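Local coordinates for AtxE2 (PDB 5TXE), which hydrolyses the isopeptide bond of the lasso peptides astexin-2 and astexin-3, recognising their knotted shape and converting them to linear peptides, at residues L407-R410 with N411-V415; R496-I499 with L500-E504. The protein carries 1 engineered substitution. All coordinates share one frame; numbering follows the deposited sequence.

Both contacts lie in the catalytic alpha/beta-hydrolase part of the chain, about 10 Å apart between centres, and they touch. Contact 1 is the turn end of the hairpin formed by strands 401-408 and 414-421 at one margin of the eight-stranded sheet. It is partly buried, with two arginines at the surface, and rests on backbone hydrogen bonds, an asparagine side chain that accepts from the turn, and an arginine-glutamate pair. Contact 2 is a buried piece of helix 494-512, held by regular helical bonds, a threonine hydroxyl and the side chains of Trp497, Leu500 and His501. The two elements are tied together where Asn409 ND2 of the turn is hydrogen-bonded to Thr502 OG1 of the helix.

Contact 1. Residues L407-R410 with N411-V415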
ATOM      1  N   LEU A 407     -11.081  10.916 -18.237  1.00 35.23           N
ATOM      2  CA  LEU A 407     -10.705  11.277 -19.548  1.00 37.49           C
ATOM      3  C   LEU A 407      -9.997  10.101 -20.231  1.00 38.22           C
ATOM      4  O   LEU A 407      -9.710   9.063 -19.596  1.00 37.83           O
ATOM      5  CB  LEU A 407      -9.854  12.547 -19.568  1.00 41.97           C
ATOM      6  CG  LEU A 407      -8.492  12.587 -18.861  1.00 44.49           C
ATOM      7  CD1 LEU A 407      -7.378  11.888 -19.638  1.00 41.53           C
ATOM      8  CD2 LEU A 407      -8.121  14.066 -18.667  1.00 48.42           C
ATOM      9  N   ARG A 408      -9.797  10.242 -21.535  1.00 35.77           N
ATOM     10  CA  ARG A 408      -9.065   9.268 -22.273  1.00 39.36           C
ATOM     11  C   ARG A 408      -7.836  10.039 -22.586  1.00 42.16           C
ATOM     12  O   ARG A 408      -7.940  11.206 -22.948  1.00 41.55           O
ATOM     13  CB  ARG A 408      -9.786   8.846 -23.540  1.00 39.38           C
ATOM     14  CG  ARG A 408      -9.143   7.624 -24.178  1.00 42.31           C
ATOM     15  CD  ARG A 408      -9.904   7.150 -25.414  1.00 43.46           C
ATOM     16  NE  ARG A 408     -11.217   6.553 -25.146  1.00 40.26           N
ATOM     17  CZ  ARG A 408     -11.414   5.309 -24.733  1.00 45.04           C
ATOM     18  NH1 ARG A 408     -10.395   4.496 -24.447  1.00 49.29           N
ATOM     19  NH2 ARG A 408     -12.648   4.865 -24.548  1.00 52.06           N
ATOM     20  N   ASN A 409      -6.683   9.423 -22.394  1.00 41.75           N
ATOM     21  CA  ASN A 409      -5.452  10.138 -22.589  1.00 46.14           C
ATOM     22  C   ASN A 409      -5.041  10.068 -24.045  1.00 52.63           C
ATOM     23  O   ASN A 409      -5.679   9.364 -24.847  1.00 48.92           O
ATOM     24  CB  ASN A 409      -4.356   9.677 -21.594  1.00 41.70           C
ATOM     25  CG  ASN A 409      -3.724   8.339 -21.914  1.00 37.26           C
ATOM     26  OD1 ASN A 409      -3.893   7.787 -22.980  1.00 39.82           O
ATOM     27  ND2 ASN A 409      -2.987   7.778 -20.924  1.00 38.48           N
ATOM     28  N   ARG A 410      -3.969  10.786 -24.372  1.00 54.74           N
ATOM     29  CA  ARG A 410      -3.489  10.867 -25.741  1.00 60.80           C
ATOM     30  C   ARG A 410      -3.048   9.515 -26.315  1.00 59.11           C
ATOM     31  O   ARG A 410      -2.983   9.337 -27.520  1.00 69.30           O
ATOM     32  CB  ARG A 410      -2.426  11.976 -25.892  1.00 63.24           C
ATOM     33  CG  ARG A 410      -1.222  12.061 -24.923  1.00 58.46           C
ATOM     34  CD  ARG A 410      -0.220  13.073 -25.504  1.00 57.67           C
ATOM     35  NE  ARG A 410       0.379  14.091 -24.649  1.00 54.90           N
ATOM     36  CZ  ARG A 410      -0.247  15.111 -24.060  1.00 59.65           C
ATOM     37  NH1 ARG A 410      -1.553  15.223 -24.121  1.00 70.11           N
ATOM     38  NH2 ARG A 410       0.449  16.002 -23.366  1.00 57.70           N
ATOM     39  N   ASN A 411      -2.820   8.524 -25.480  1.00 49.46           N
ATOM     40  CA  ASN A 411      -2.543   7.205 -25.991  1.00 46.39           C
ATOM     41  C   ASN A 411      -3.767   6.332 -26.021  1.00 45.41           C
ATOM     42  O   ASN A 411      -3.630   5.105 -26.135  1.00 46.41           O
ATOM     43  CB  ASN A 411      -1.460   6.585 -25.123  1.00 57.03           C
ATOM     44  CG  ASN A 411      -0.194   7.426 -25.146  1.00 67.54           C
ATOM     45  OD1 ASN A 411       0.157   8.146 -24.198  1.00 65.45           O
ATOM     46  ND2 ASN A 411       0.474   7.371 -26.276  1.00 69.41           N
ATOM     47  N   GLY A 412      -4.958   6.936 -25.884  1.00 45.76           N
ATOM     48  CA  GLY A 412      -6.220   6.170 -25.972  1.00 46.29           C
ATOM     49  C   GLY A 412      -6.647   5.437 -24.705  1.00 44.46           C
ATOM     50  O   GLY A 412      -7.498   4.587 -24.736  1.00 44.17           O
ATOM     51  N   ILE A 413      -6.014   5.715 -23.578  1.00 48.88           N
ATOM     52  CA  ILE A 413      -6.228   4.889 -22.382  1.00 45.27           C
ATOM     53  C   ILE A 413      -7.150   5.615 -21.454  1.00 37.78           C
ATOM     54  O   ILE A 413      -7.037   6.808 -21.280  1.00 37.98           O
ATOM     55  CB  ILE A 413      -4.890   4.557 -21.706  1.00 44.56           C
ATOM     56  CG1 ILE A 413      -4.097   3.619 -22.607  1.00 45.35           C
ATOM     57  CG2 ILE A 413      -5.109   3.946 -20.330  1.00 42.14           C
ATOM     58  CD1 ILE A 413      -2.611   3.695 -22.393  1.00 47.94           C
ATOM     59  N   GLU A 414      -8.083   4.885 -20.891  1.00 35.76           N
ATOM     60  CA  GLU A 414      -9.037   5.449 -19.945  1.00 39.22           C
ATOM     61  C   GLU A 414      -8.332   5.791 -18.636  1.00 34.84           C
ATOM     62  O   GLU A 414      -7.585   4.995 -18.111  1.00 32.38           O
ATOM     63  CB  GLU A 414     -10.168   4.444 -19.649  1.00 43.79           C
ATOM     64  CG  GLU A 414     -10.988   4.080 -20.897  1.00 47.75           C
ATOM     65  CD  GLU A 414     -12.074   3.036 -20.668  1.00 43.59           C
ATOM     66  OE1 GLU A 414     -12.333   2.597 -19.523  1.00 43.64           O
ATOM     67  OE2 GLU A 414     -12.728   2.719 -21.663  1.00 48.09           O
ATOM     68  N   VAL A 415      -8.607   6.975 -18.120  1.00 34.91           N
ATOM     69  CA  VAL A 415      -7.989   7.460 -16.913  1.00 35.96           C
ATOM     70  C   VAL A 415      -9.060   7.940 -15.945  1.00 34.67           C
ATOM     71  O   VAL A 415     -10.009   8.592 -16.370  1.00 33.23           O
ATOM     72  CB  VAL A 415      -7.129   8.659 -17.250  1.00 35.92           C
ATOM     73  CG1 VAL A 415      -6.565   9.288 -15.972  1.00 41.23           C
ATOM     74  CG2 VAL A 415      -6.020   8.244 -18.193  1.00 36.41           C
TER
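Asn409 folds its carboxamide back over the turn that follows it, and OD1 takes two backbone hydrogens: Asn411 N at 2.8 Å, which closes an Asx turn, and Ile413 N at 3.0 Å. The donors come in on opposite faces of the carboxamide, so the oxygen is gripped from both sides. A chi1 of 76°, with CG tucked between the backbone N and the carbonyl carbon, brings OD1 over the loop. The backbone of Asn409 adds two more bonds, from its N to Ile413 O and from Gly412 N to its O (2.7 Å).

The Gly412 N to Asn409 O bond closes a type I turn from Asn409 to Gly412, and a G1 beta bulge follows, in which Gly412, at positive phi, and Ile413 both lie opposite Asn409. The hairpin supplies the first two strands of the alpha/beta-hydrolase sheet. Beyond the bulge Leu407 and Val415 form a hydrogen-bonded antiparallel pair, and Leu407 CD1 lies against Val415 CB at 4.0 Å, the two side chains running alongside each other on one face of the sheet.

Arg408 and Glu414, the neighbouring non-hydrogen-bonded pair, occupy the other face. The arginine chain bends at chi3 (-70°), curling the guanidinium back so that NH1 meets Gly412 O at 2.9 Å; the acceptor lies in the guanidinium plane, while NH1 stands above the carbonyl plane. NH2 makes a looser salt bridge to Glu414 OE2 (3.6 Å), the guanidinium and carboxylate planes turned 67° apart. The other carboxylate oxygen, OE1, accepts from Ala325 N, and Arg410 directs NH1 to Asp505 of helix 494-512.

Contact 2. Residues R496-I499 with L500-E504; sequences RWNI and LHTLE
About two and a half turns of helix 494-512 make this contact, part of the alpha/beta-hydrolase fold: the helix packs on strand 463-467 through Phe467 and on helix 528-539, which follows Ala527, an engineered residue at the position of the catalytic nucleophile. Regular helical bonds, N-H of residue i+4 to C=O of residue i, run through it, among them His501 N to Trp497 O at 2.8 Å and Leu503 N to Ile499 O.

On one flank the six-membered ring of Trp497 reaches along the helix to touch both Leu500 and His501. Its CZ3 meets Leu500 CD2 at 3.9 Å, the two side chains lying alongside each other, while CE3 comes within 3.7 Å of His501 NE2. The indole and imidazole planes are only 29° apart but are slid so far past one another, with centroids 5.3 Å apart, that they scarcely overlap. Phe535 of helix 528-539 meets the indole edge-to-face. With chi1 at -73°, His501 carries CG beside its own backbone N and back over the preceding turn, where CD2 rests 3.2 Å from Trp497 O. At the edge of the imidazole, in its plane, ND1 makes a weak hydrogen bond of 3.5 Å to Glu504 OE1. With an alanine in place of His501, Glu504 OE1 would probably lose this weak donor, and a gap would be likely to open beside the indole of Trp497.

Near the active site, Arg496 sends NH2 to a salt bridge with Asp528, and Ile499 CD1 lies on one face of the Arg496 guanidinium, toward its rim. On the side of the helix toward the hairpin turn, Asn498 O accepts twice from Thr502, whose N and OG1 approach from opposite faces of the carbonyl plane, OG1 the closer at 2.6 Å.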
ATOM      1  N   ARG A 496       6.831   5.884 -18.701  1.00 26.93           N
ATOM      2  CA  ARG A 496       6.965   7.058 -17.926  1.00 28.41           C
ATOM      3  C   ARG A 496       6.463   8.224 -18.686  1.00 27.72           C
ATOM      4  O   ARG A 496       5.868   9.148 -18.095  1.00 29.01           O
ATOM      5  CB  ARG A 496       8.432   7.317 -17.587  1.00 33.78           C
ATOM      6  CG  ARG A 496       8.632   7.792 -16.189  1.00 36.95           C
ATOM      7  CD  ARG A 496       8.497   6.526 -15.382  1.00 37.55           C
ATOM      8  NE  ARG A 496       7.697   6.683 -14.259  1.00 37.09           N
ATOM      9  CZ  ARG A 496       7.426   5.710 -13.415  1.00 36.67           C
ATOM     10  NH1 ARG A 496       7.913   4.504 -13.588  1.00 38.09           N
ATOM     11  NH2 ARG A 496       6.688   5.979 -12.365  1.00 39.52           N
ATOM     12  N   TRP A 497       6.723   8.247 -20.007  1.00 30.84           N
ATOM     13  CA  TRP A 497       6.103   9.312 -20.853  1.00 31.81           C
ATOM     14  C   TRP A 497       4.573   9.250 -20.869  1.00 29.68           C
ATOM     15  O   TRP A 497       3.902  10.258 -20.870  1.00 33.17           O
ATOM     16  CB  TRP A 497       6.595   9.232 -22.278  1.00 34.22           C
ATOM     17  CG  TRP A 497       7.909   9.838 -22.506  1.00 31.58           C
ATOM     18  CD1 TRP A 497       9.112   9.195 -22.820  1.00 32.06           C
ATOM     19  CD2 TRP A 497       8.172  11.225 -22.525  1.00 31.24           C
ATOM     20  NE1 TRP A 497      10.091  10.141 -23.013  1.00 34.32           N
ATOM     21  CE2 TRP A 497       9.535  11.390 -22.834  1.00 32.38           C
ATOM     22  CE3 TRP A 497       7.385  12.351 -22.298  1.00 32.99           C
ATOM     23  CZ2 TRP A 497      10.115  12.625 -22.911  1.00 34.06           C
ATOM     24  CZ3 TRP A 497       7.968  13.581 -22.386  1.00 33.02           C
ATOM     25  CH2 TRP A 497       9.317  13.717 -22.687  1.00 30.63           C
ATOM     26  N   ASN A 498       4.010   8.056 -20.923  1.00 30.94           N
ATOM     27  CA  ASN A 498       2.532   7.931 -20.879  1.00 31.41           C
ATOM     28  C   ASN A 498       1.988   8.501 -19.571  1.00 32.81           C
ATOM     29  O   ASN A 498       0.912   9.164 -19.523  1.00 30.67           O
ATOM     30  CB  ASN A 498       2.142   6.451 -20.984  1.00 32.64           C
ATOM     31  CG  ASN A 498       0.623   6.202 -20.786  1.00 39.46           C
ATOM     32  OD1 ASN A 498      -0.236   6.868 -21.394  1.00 41.09           O
ATOM     33  ND2 ASN A 498       0.299   5.215 -19.929  1.00 40.00           N
ATOM     34  N   ILE A 499       2.700   8.216 -18.480  1.00 30.15           N
ATOM     35  CA  ILE A 499       2.311   8.818 -17.206  1.00 30.59           C
ATOM     36  C   ILE A 499       2.402  10.339 -17.220  1.00 27.96           C
ATOM     37  O   ILE A 499       1.479  11.053 -16.800  1.00 26.68           O
ATOM     38  CB  ILE A 499       3.100   8.193 -16.035  1.00 29.72           C
ATOM     39  CG1 ILE A 499       2.634   6.759 -15.875  1.00 28.91           C
ATOM     40  CG2 ILE A 499       2.818   8.962 -14.739  1.00 30.10           C
ATOM     41  CD1 ILE A 499       3.613   5.887 -15.146  1.00 34.76           C
ATOM     42  N   LEU A 500       3.522  10.847 -17.677  1.00 28.82           N
ATOM     43  CA  LEU A 500       3.710  12.299 -17.653  1.00 29.07           C
ATOM     44  C   LEU A 500       2.691  12.997 -18.565  1.00 31.82           C
ATOM     45  O   LEU A 500       2.105  14.039 -18.199  1.00 29.43           O
ATOM     46  CB  LEU A 500       5.095  12.649 -18.091  1.00 29.68           C
ATOM     47  CG  LEU A 500       5.394  14.132 -18.201  1.00 32.10           C
ATOM     48  CD1 LEU A 500       5.260  14.843 -16.892  1.00 34.84           C
ATOM     49  CD2 LEU A 500       6.791  14.331 -18.707  1.00 32.37           C
ATOM     50  N   HIS A 501       2.460  12.408 -19.737  1.00 32.00           N
ATOM     51  CA  HIS A 501       1.480  12.986 -20.666  1.00 29.52           C
ATOM     52  C   HIS A 501       0.113  12.931 -20.085  1.00 29.36           C
ATOM     53  O   HIS A 501      -0.682  13.844 -20.293  1.00 29.42           O
ATOM     54  CB  HIS A 501       1.480  12.242 -21.985  1.00 31.58           C
ATOM     55  CG  HIS A 501       2.668  12.497 -22.863  1.00 33.22           C
ATOM     56  ND1 HIS A 501       3.265  13.733 -23.002  1.00 37.43           N
ATOM     57  CD2 HIS A 501       3.332  11.668 -23.696  1.00 36.53           C
ATOM     58  CE1 HIS A 501       4.256  13.652 -23.869  1.00 35.23           C
ATOM     59  NE2 HIS A 501       4.321  12.408 -24.301  1.00 36.69           N
ATOM     60  N   THR A 502      -0.187  11.902 -19.304  1.00 30.12           N
ATOM     61  CA  THR A 502      -1.503  11.848 -18.641  1.00 30.52           C
ATOM     62  C   THR A 502      -1.651  12.938 -17.624  1.00 30.63           C
ATOM     63  O   THR A 502      -2.691  13.547 -17.525  1.00 29.93           O
ATOM     64  CB  THR A 502      -1.752  10.490 -17.967  1.00 29.86           C
ATOM     65  OG1 THR A 502      -1.617   9.461 -18.931  1.00 29.61           O
ATOM     66  CG2 THR A 502      -3.134  10.403 -17.352  1.00 32.05           C
ATOM     67  N   LEU A 503      -0.606  13.213 -16.868  1.00 31.48           N
ATOM     68  CA  LEU A 503      -0.681  14.330 -15.931  1.00 30.83           C
ATOM     69  C   LEU A 503      -0.875  15.667 -16.649  1.00 28.24           C
ATOM     70  O   LEU A 503      -1.627  16.514 -16.181  1.00 28.34           O
ATOM     71  CB  LEU A 503       0.591  14.415 -15.083  1.00 32.59           C
ATOM     72  CG  LEU A 503       0.723  13.330 -14.023  1.00 33.70           C
ATOM     73  CD1 LEU A 503       2.084  13.404 -13.420  1.00 33.45           C
ATOM     74  CD2 LEU A 503      -0.348  13.483 -12.944  1.00 34.73           C
ATOM     75  N   GLU A 504      -0.154  15.857 -17.740  1.00 28.63           N
ATOM     76  CA  GLU A 504      -0.299  17.044 -18.562  1.00 32.55           C
ATOM     77  C   GLU A 504      -1.744  17.146 -19.137  1.00 30.86           C
ATOM     78  O   GLU A 504      -2.321  18.217 -19.105  1.00 33.25           O
ATOM     79  CB  GLU A 504       0.754  17.091 -19.646  1.00 32.53           C
ATOM     80  CG  GLU A 504       2.175  17.329 -19.104  1.00 36.36           C
ATOM     81  CD  GLU A 504       3.275  17.191 -20.161  1.00 40.59           C
ATOM     82  OE1 GLU A 504       2.975  16.763 -21.311  1.00 46.72           O
ATOM     83  OE2 GLU A 504       4.451  17.530 -19.862  1.00 48.30           O
TER